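Local coordinates for protein fumarate lyase (Mesorhizobium sp., PDB 3C8T) that is a member of the fumarate lyase superfamily, a mainly helical protein whose assembly contains four chains, at residues E19-Q24 / E327-A332; I27-E32 / T112-R117. All coordinates share one frame; numbering follows the deposited sequence.

Contact 1 of 2, residues E19-Q24 / E327-A332; sequences ELFSAQ and EGFAVA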
loop_
_atom_site.group_PDB
_atom_site.type_symbol
_atom_site.label_atom_id
_atom_site.label_comp_id
_atom_site.label_asym_id
_atom_site.label_seq_id
_atom_site.Cartn_x
_atom_site.Cartn_y
_atom_site.Cartn_z
ATOM N N GLU A 19 -25.960 6.262 3.223
ATOM C CA GLU A 19 -27.278 6.354 2.582
ATOM C C GLU A 19 -27.107 6.789 1.135
ATOM O O GLU A 19 -27.672 6.192 0.232
ATOM C CB GLU A 19 -28.246 7.287 3.318
ATOM C CG GLU A 19 -29.687 7.192 2.714
ATOM C CD GLU A 19 -30.760 7.942 3.521
ATOM O OE1 GLU A 19 -31.422 7.306 4.383
ATOM O OE2 GLU A 19 -30.940 9.172 3.295
ATOM N N LEU A 20 -26.286 7.812 0.933
ATOM C CA LEU A 20 -25.890 8.233 -0.396
ATOM C C LEU A 20 -25.395 7.139 -1.377
ATOM O O LEU A 20 -25.713 7.191 -2.559
ATOM C CB LEU A 20 -24.851 9.314 -0.273
ATOM C CG LEU A 20 -24.308 9.739 -1.621
ATOM C CD1 LEU A 20 -25.416 10.381 -2.493
ATOM C CD2 LEU A 20 -23.113 10.662 -1.399
ATOM N N PHE A 21 -24.621 6.165 -0.906
ATOM C CA PHE A 21 -24.097 5.116 -1.794
ATOM C C PHE A 21 -24.848 3.779 -1.663
ATOM O O PHE A 21 -24.389 2.744 -2.160
ATOM C CB PHE A 21 -22.580 4.937 -1.560
ATOM C CG PHE A 21 -21.745 6.008 -2.210
ATOM C CD1 PHE A 21 -21.428 5.931 -3.584
ATOM C CD2 PHE A 21 -21.331 7.117 -1.491
ATOM C CE1 PHE A 21 -20.678 6.929 -4.209
ATOM C CE2 PHE A 21 -20.571 8.146 -2.124
ATOM C CZ PHE A 21 -20.257 8.052 -3.479
ATOM N N SER A 22 -26.001 3.814 -0.991
ATOM C CA SER A 22 -26.853 2.637 -0.840
ATOM C C SER A 22 -27.395 2.189 -2.208
ATOM O O SER A 22 -27.384 2.946 -3.181
ATOM C CB SER A 22 -28.027 2.966 0.098
ATOM O OG SER A 22 -28.887 3.923 -0.497
ATOM N N ALA A 23 -27.891 0.972 -2.267
ATOM C CA ALA A 23 -28.455 0.435 -3.498
ATOM C C ALA A 23 -29.622 1.281 -4.012
ATOM O O ALA A 23 -29.705 1.592 -5.214
ATOM C CB ALA A 23 -28.910 -0.937 -3.251
ATOM N N GLN A 24 -30.511 1.653 -3.090
ATOM C CA GLN A 24 -31.736 2.403 -3.393
ATOM C C GLN A 24 -31.385 3.733 -4.028
ATOM O O GLN A 24 -31.963 4.132 -5.054
ATOM C CB GLN A 24 -32.535 2.634 -2.107
ATOM C CG GLN A 24 -33.060 1.319 -1.393
ATOM C CD GLN A 24 -31.979 0.316 -0.822
ATOM O OE1 GLN A 24 -30.763 0.604 -0.700
ATOM N NE2 GLN A 24 -32.459 -0.879 -0.462
ATOM N N GLU A 327 -16.649 3.513 -0.203
ATOM C CA GLU A 327 -16.043 3.390 1.121
ATOM C C GLU A 327 -15.028 4.506 1.416
ATOM O O GLU A 327 -14.980 5.007 2.518
ATOM C CB GLU A 327 -15.403 2.008 1.290
ATOM C CG GLU A 327 -16.417 0.872 1.228
ATOM C CD GLU A 327 -15.749 -0.513 1.224
ATOM O OE1 GLU A 327 -14.722 -0.692 1.940
ATOM O OE2 GLU A 327 -16.261 -1.432 0.523
ATOM N N GLY A 328 -14.210 4.897 0.437
ATOM C CA GLY A 328 -13.341 6.100 0.603
ATOM C C GLY A 328 -14.184 7.283 1.064
ATOM O O GLY A 328 -13.788 8.002 1.992
ATOM N N PHE A 329 -15.359 7.469 0.442
ATOM C CA PHE A 329 -16.267 8.579 0.786
ATOM C C PHE A 329 -16.874 8.468 2.170
ATOM O O PHE A 329 -16.914 9.448 2.891
ATOM C CB PHE A 329 -17.395 8.778 -0.258
ATOM C CG PHE A 329 -17.060 9.798 -1.349
ATOM C CD1 PHE A 329 -17.222 11.169 -1.128
ATOM C CD2 PHE A 329 -16.571 9.382 -2.590
ATOM C CE1 PHE A 329 -16.931 12.109 -2.137
ATOM C CE2 PHE A 329 -16.233 10.309 -3.589
ATOM C CZ PHE A 329 -16.430 11.675 -3.372
ATOM N N ALA A 330 -17.366 7.283 2.511
ATOM C CA ALA A 330 -17.998 7.032 3.784
ATOM C C ALA A 330 -17.042 7.243 4.957
ATOM O O ALA A 330 -17.390 7.914 5.946
ATOM C CB ALA A 330 -18.559 5.604 3.813
ATOM N N VAL A 331 -15.857 6.637 4.865
ATOM C CA VAL A 331 -14.832 6.750 5.900
ATOM C C VAL A 331 -14.258 8.184 5.977
ATOM O O VAL A 331 -14.127 8.748 7.069
ATOM C CB VAL A 331 -13.698 5.741 5.659
ATOM C CG1 VAL A 331 -12.558 5.968 6.683
ATOM C CG2 VAL A 331 -14.231 4.296 5.699
ATOM N N ALA A 332 -13.933 8.792 4.836
ATOM C CA ALA A 332 -13.426 10.158 4.926
ATOM C C ALA A 332 -14.435 11.141 5.534
ATOM O O ALA A 332 -14.063 12.033 6.277
ATOM C CB ALA A 332 -12.914 10.671 3.548
#
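Phe21 and Phe329 bring a helix junction up against a long helix: the backbones come nearest at Phe21 and Ala330, whose CA atoms lie 8.5 Å apart. Residues 19-20 finish helix 15-20, Phe21 is the first residue to leave helical geometry, and Ser22 takes the N-cap position of helix 23-43; residues 327-332 are helical throughout. Glu19 O ties the junction together, accepting from Ser22 N and, in its carbonyl plane, from Ser22 OG at 2.7 Å. Within these two segments, contact is made by the two phenylalanine side chains. CG of Phe21 stands opposite its carbonyl carbon (chi1 -78°), and the ring reaches out until CE2 lies 3.7 Å from Phe329 CB; CZ comes within 4.0 Å of Phe329 CD2. The ring planes are inclined at 33° and the centroids are 5.7 Å apart, an oblique aromatic pair. Both residues are buried. Ile116 and Ile123 of helix 104-140 and Leu238 of helix 229-255 also touch Phe329, while Tyr8 of a second subunit packs on Phe21. Such apolar contact, joining an N-terminal helical turn to a long helix, belongs to the elongated helical-bundle architecture of the fumarate lyase superfamily.

Contact 2 of 2, residues I27-E32 / T112-R117; sequences ISRCVE and TVLQIR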
loop_
_atom_site.group_PDB
_atom_site.type_symbol
_atom_site.label_atom_id
_atom_site.label_comp_id
_atom_site.label_asym_id
_atom_site.label_seq_id
_atom_site.Cartn_x
_atom_site.Cartn_y
_atom_site.Cartn_z
ATOM N N ILE A 27 -29.661 2.991 -7.649
ATOM C CA ILE A 27 -30.786 2.700 -8.530
ATOM C C ILE A 27 -31.580 3.935 -8.889
ATOM O O ILE A 27 -31.832 4.160 -10.066
ATOM C CB ILE A 27 -31.733 1.580 -7.948
ATOM C CG1 ILE A 27 -30.969 0.248 -7.855
ATOM C CG2 ILE A 27 -33.067 1.477 -8.771
ATOM C CD1 ILE A 27 -30.182 -0.142 -9.149
ATOM N N SER A 28 -31.971 4.755 -7.917
ATOM C CA SER A 28 -32.735 5.974 -8.297
ATOM C C SER A 28 -31.950 6.952 -9.234
ATOM O O SER A 28 -32.552 7.576 -10.137
ATOM C CB SER A 28 -33.330 6.674 -7.079
ATOM O OG SER A 28 -32.326 7.380 -6.407
ATOM N N ARG A 29 -30.628 7.047 -9.059
ATOM C CA ARG A 29 -29.768 7.811 -9.993
ATOM C C ARG A 29 -29.676 7.138 -11.360
ATOM O O ARG A 29 -29.560 7.822 -12.362
ATOM C CB ARG A 29 -28.336 8.020 -9.469
ATOM C CG ARG A 29 -28.146 8.539 -8.024
ATOM C CD ARG A 29 -29.201 9.512 -7.508
ATOM N NE ARG A 29 -29.186 10.825 -8.157
ATOM C CZ ARG A 29 -28.710 11.945 -7.601
ATOM N NH1 ARG A 29 -28.743 13.094 -8.268
ATOM N NH2 ARG A 29 -28.173 11.912 -6.394
ATOM N N CYS A 30 -29.712 5.800 -11.374
ATOM C CA CYS A 30 -29.780 5.003 -12.604
ATOM C C CYS A 30 -31.027 5.286 -13.426
ATOM O O CYS A 30 -30.942 5.514 -14.646
ATOM C CB CYS A 30 -29.647 3.503 -12.319
ATOM S SG CYS A 30 -27.926 2.921 -11.905
ATOM N N VAL A 31 -32.182 5.299 -12.753
ATOM C CA VAL A 31 -33.435 5.735 -13.363
ATOM C C VAL A 31 -33.323 7.190 -13.835
ATOM O O VAL A 31 -33.659 7.497 -14.998
ATOM C CB VAL A 31 -34.632 5.573 -12.375
ATOM C CG1 VAL A 31 -35.924 5.993 -13.028
ATOM C CG2 VAL A 31 -34.728 4.136 -11.864
ATOM N N GLU A 32 -32.828 8.078 -12.961
ATOM C CA GLU A 32 -32.625 9.490 -13.320
ATOM C C GLU A 32 -31.849 9.644 -14.628
ATOM O O GLU A 32 -32.220 10.436 -15.491
ATOM C CB GLU A 32 -31.996 10.291 -12.148
ATOM C CG GLU A 32 -31.544 11.688 -12.540
ATOM C CD GLU A 32 -30.928 12.512 -11.412
ATOM O OE1 GLU A 32 -30.834 12.028 -10.246
ATOM O OE2 GLU A 32 -30.536 13.677 -11.706
ATOM N N THR A 112 -22.937 6.927 -10.716
ATOM C CA THR A 112 -21.811 7.136 -9.781
ATOM C C THR A 112 -21.413 8.593 -9.726
ATOM O O THR A 112 -21.221 9.141 -8.634
ATOM C CB THR A 112 -20.598 6.227 -10.115
ATOM O OG1 THR A 112 -21.024 4.865 -10.031
ATOM C CG2 THR A 112 -19.409 6.442 -9.163
ATOM N N VAL A 113 -21.278 9.232 -10.887
ATOM C CA VAL A 113 -20.937 10.657 -10.911
ATOM C C VAL A 113 -21.998 11.510 -10.178
ATOM O O VAL A 113 -21.666 12.435 -9.447
ATOM C CB VAL A 113 -20.610 11.141 -12.360
ATOM C CG1 VAL A 113 -20.699 12.641 -12.502
ATOM C CG2 VAL A 113 -19.198 10.642 -12.799
ATOM N N LEU A 114 -23.265 11.158 -10.308
ATOM C CA LEU A 114 -24.321 11.885 -9.614
ATOM C C LEU A 114 -24.190 11.763 -8.083
ATOM O O LEU A 114 -24.406 12.739 -7.357
ATOM C CB LEU A 114 -25.718 11.405 -10.073
ATOM C CG LEU A 114 -26.024 11.716 -11.546
ATOM C CD1 LEU A 114 -27.253 10.927 -12.004
ATOM C CD2 LEU A 114 -26.205 13.187 -11.751
ATOM N N GLN A 115 -23.870 10.565 -7.600
ATOM C CA GLN A 115 -23.589 10.376 -6.190
ATOM C C GLN A 115 -22.337 11.162 -5.763
ATOM O O GLN A 115 -22.364 11.862 -4.751
ATOM C CB GLN A 115 -23.392 8.897 -5.944
ATOM C CG GLN A 115 -24.685 8.034 -6.054
ATOM C CD GLN A 115 -24.356 6.548 -5.942
ATOM O OE1 GLN A 115 -23.408 6.076 -6.549
ATOM N NE2 GLN A 115 -25.111 5.822 -5.133
ATOM N N ILE A 116 -21.239 11.043 -6.511
ATOM C CA ILE A 116 -20.020 11.852 -6.257
ATOM C C ILE A 116 -20.305 13.374 -6.125
ATOM O O ILE A 116 -19.699 14.046 -5.280
ATOM C CB ILE A 116 -18.898 11.565 -7.314
ATOM C CG1 ILE A 116 -18.407 10.083 -7.196
ATOM C CG2 ILE A 116 -17.700 12.468 -7.125
ATOM C CD1 ILE A 116 -17.440 9.634 -8.316
ATOM N N ARG A 117 -21.207 13.915 -6.953
ATOM C CA ARG A 117 -21.647 15.294 -6.779
ATOM C C ARG A 117 -22.220 15.550 -5.377
ATOM O O ARG A 117 -21.839 16.523 -4.699
ATOM C CB ARG A 117 -22.664 15.693 -7.846
ATOM C CG ARG A 117 -23.003 17.164 -7.739
ATOM C CD ARG A 117 -23.445 17.747 -9.050
ATOM N NE ARG A 117 -24.652 17.086 -9.517
ATOM C CZ ARG A 117 -25.231 17.361 -10.677
ATOM N NH1 ARG A 117 -24.707 18.285 -11.467
ATOM N NH2 ARG A 117 -26.314 16.700 -11.043
HETATM O O HOH W 1 -26.195 14.668 -7.704
#
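Arg29 lies nearest helix 112-117, its CA 6.8 Å from that of Leu114, where the axes of the two short helical segments approach to 9.4 Å at 116° between their N-to-C directions. Its side chain begins with CG opposite the carbonyl carbon and then bends at chi2 and chi3, which lays the chain across the neighbouring helix. CG meets Gln115 CG at 4.0 Å, and further out Leu114 CB lies over one face of the guanidinium, 3.8 Å from its plane and offset toward the rim. The backbone takes part as well: Leu114 CD1 is 3.9 Å from Arg29 O. The crossing joins helix 23-43 to helix 104-140, one of the long helices in the elongated helical core of this superfamily. One turn later, Glu32 stretches back with CG anti to its N (chi1 170°), so that its carboxylate reaches the guanidinium edge. There Arg29 NE forms a salt bridge to the syn side of Glu32 OE1 at 2.9 Å, tilted 30° from the carboxylate plane, and NH1 adds a weak bond to the same oxygen. Asp118 takes NH2 in a second salt bridge, so carboxylates from both helices hold the guanidinium, which should restrict its rotation. A water donates to Leu114 O at 2.7 Å and accepts weak bonds from Arg29 NH1 and Arg117 NE. Glu32 CD also rests 4.0 Å from Leu114 CD1.

The centres of contacts 1 and 2 are about 12 Å apart, and the two are in direct touch. Gln115 is the main bridge: its CG belongs to contact 2, while its NE2 lies 3.0 Å from Leu20 O in a weak hydrogen bond and 3.6 Å from Phe21 CA. A second route runs through the next residue of helix 104-140, where Ile116 CG2 is 4.0 Å from Phe329 CZ. Segment 19-24 runs into the start of helix 23-43, and 27-32 lies farther along it. In sequence, the pairing 27-32/112-117 is nested within the much longer loop closed by 19-24/327-332.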